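Side-chain contact in phosphoribosylaminoimidazole carboxylase, ATPase subunit (Thermus thermophilus, PDB 3AW8), which probably catalyses the ATP-dependent carboxylation of 5-aminoimidazole ribonucleotide with bicarbonate to N5-carboxyaminoimidazole ribonucleotide in purine biosynthesis: residues A274-S277 with Q278-H282. Residues are numbered along the deposited sequence; the frame is centred on the assembly and turned at random.
Sequences AETS and QFENH
Ser277 is the N-cap of helix 278-287, its hydroxyl reaching forward over the first turn to accept the backbone N-H of Glu280. The capping bond is nearly straight, Ser277 OG to Glu280 N 2.9 Å at 167°, and chi1 of 83° sets OG between the serine's own N and carbonyl carbon. Ser277 O takes the N-H of Asn281 (O to N 2.9 Å), an i to i+4 helical bond. Glu280, at N3, would accept from Ser277 N directly in a classical capping box; here its fully extended chain, CG anti to the backbone N (chi1 179°), runs back beside the loop, and one water accepts from Ser277 N (3.0 Å) and donates to Glu280 OE2 (2.6 Å). The Thr276 side chain crosses that of Asn281 at about a right angle and lays CG2 against it and against Glu280 CD (3.9 Å). With an alanine at Ser277 the hydroxyl is gone, and the Glu280 N-H would probably be left without its cap and the first turn more prone to fray. Glu280 OE1 forms a salt bridge with Arg284 NH1, Thr276 OG1 hydrogen-bonds Ser293 O, and His322 NE2 of the second subunit hydrogen-bonds Glu275 O. Gln278 CG sits over the centre of one face of the Phe279 ring, which also packs on helices 9-18 and 270-273, while Tyr196 of strand 193-204 touches Asn281 and hydrogen-bonds Thr276 O, joining this helix start to the large antiparallel sheet.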
loop_
_atom_site.group_PDB
_atom_site.type_symbol
_atom_site.label_atom_id
_atom_site.label_comp_id
_atom_site.label_asym_id
_atom_site.label_seq_id
_atom_site.Cartn_x
_atom_site.Cartn_y
_atom_site.Cartn_z
ATOM N N ALA A 274 -2.783 4.690 10.037
ATOM C CA ALA A 274 -3.283 3.737 11.026
ATOM C C ALA A 274 -2.533 2.431 10.800
ATOM O O ALA A 274 -2.045 2.181 9.701
ATOM C CB ALA A 274 -4.780 3.528 10.863
ATOM N N GLU A 275 -2.435 1.591 11.821
ATOM C CA GLU A 275 -1.694 0.351 11.660
ATOM C C GLU A 275 -2.291 -0.563 10.604
ATOM O O GLU A 275 -1.585 -1.376 10.002
ATOM C CB GLU A 275 -1.586 -0.396 12.994
ATOM C CG GLU A 275 -0.425 -1.386 13.008
ATOM C CD GLU A 275 0.915 -0.708 12.735
ATOM O OE1 GLU A 275 1.864 -1.388 12.273
ATOM O OE2 GLU A 275 1.019 0.513 12.994
ATOM N N THR A 276 -3.593 -0.435 10.382
ATOM C CA THR A 276 -4.288 -1.253 9.398
ATOM C C THR A 276 -5.280 -0.349 8.704
ATOM O O THR A 276 -6.064 0.339 9.363
ATOM C CB THR A 276 -5.077 -2.411 10.054
ATOM O OG1 THR A 276 -4.236 -3.118 10.972
ATOM C CG2 THR A 276 -5.565 -3.385 8.991
ATOM N N SER A 277 -5.259 -0.351 7.376
ATOM C CA SER A 277 -6.171 0.499 6.630
ATOM C C SER A 277 -7.589 -0.040 6.733
ATOM O O SER A 277 -7.822 -1.230 7.011
ATOM C CB SER A 277 -5.757 0.586 5.157
ATOM O OG SER A 277 -6.243 -0.520 4.417
ATOM N N GLN A 278 -8.542 0.852 6.521
ATOM C CA GLN A 278 -9.925 0.468 6.565
ATOM C C GLN A 278 -10.153 -0.551 5.431
ATOM O O GLN A 278 -10.942 -1.486 5.572
ATOM C CB GLN A 278 -10.802 1.705 6.378
ATOM C CG GLN A 278 -10.741 2.311 4.986
ATOM C CD GLN A 278 -11.741 3.432 4.817
ATOM O OE1 GLN A 278 -12.805 3.420 5.446
ATOM N NE2 GLN A 278 -11.425 4.398 3.963
ATOM N N PHE A 279 -9.450 -0.379 4.315
ATOM C CA PHE A 279 -9.615 -1.296 3.194
ATOM C C PHE A 279 -9.136 -2.696 3.555
ATOM O O PHE A 279 -9.809 -3.676 3.262
ATOM C CB PHE A 279 -8.872 -0.774 1.952
ATOM C CG PHE A 279 -9.307 0.596 1.534
ATOM C CD1 PHE A 279 -10.579 0.807 1.032
ATOM C CD2 PHE A 279 -8.465 1.690 1.703
ATOM C CE1 PHE A 279 -11.012 2.091 0.708
ATOM C CE2 PHE A 279 -8.887 2.982 1.384
ATOM C CZ PHE A 279 -10.159 3.182 0.888
ATOM N N GLU A 280 -7.971 -2.803 4.183
ATOM C CA GLU A 280 -7.496 -4.122 4.552
ATOM C C GLU A 280 -8.429 -4.748 5.597
ATOM O O GLU A 280 -8.761 -5.932 5.515
ATOM C CB GLU A 280 -6.066 -4.069 5.097
ATOM C CG GLU A 280 -5.567 -5.460 5.504
ATOM C CD GLU A 280 -4.147 -5.490 6.040
ATOM O OE1 GLU A 280 -3.824 -6.460 6.758
ATOM O OE2 GLU A 280 -3.353 -4.570 5.742
ATOM N N ASN A 281 -8.863 -3.954 6.572
ATOM C CA ASN A 281 -9.752 -4.468 7.608
ATOM C C ASN A 281 -11.097 -4.932 7.065
ATOM O O ASN A 281 -11.643 -5.946 7.520
ATOM C CB ASN A 281 -9.959 -3.419 8.703
ATOM C CG ASN A 281 -9.247 -3.784 9.994
ATOM O OD1 ASN A 281 -9.035 -2.937 10.862
ATOM N ND2 ASN A 281 -8.882 -5.052 10.128
ATOM N N HIS A 282 -11.632 -4.195 6.095
ATOM C CA HIS A 282 -12.903 -4.571 5.508
ATOM C C HIS A 282 -12.724 -5.951 4.910
ATOM O O HIS A 282 -13.566 -6.830 5.080
ATOM C CB HIS A 282 -13.312 -3.598 4.409
ATOM C CG HIS A 282 -14.618 -3.941 3.759
ATOM N ND1 HIS A 282 -15.835 -3.641 4.329
ATOM C CD2 HIS A 282 -14.895 -4.581 2.597
ATOM C CE1 HIS A 282 -16.806 -4.077 3.548
ATOM N NE2 HIS A 282 -16.263 -4.652 2.490
HETATM O O HOH W 1 -3.291 -1.996 5.880
#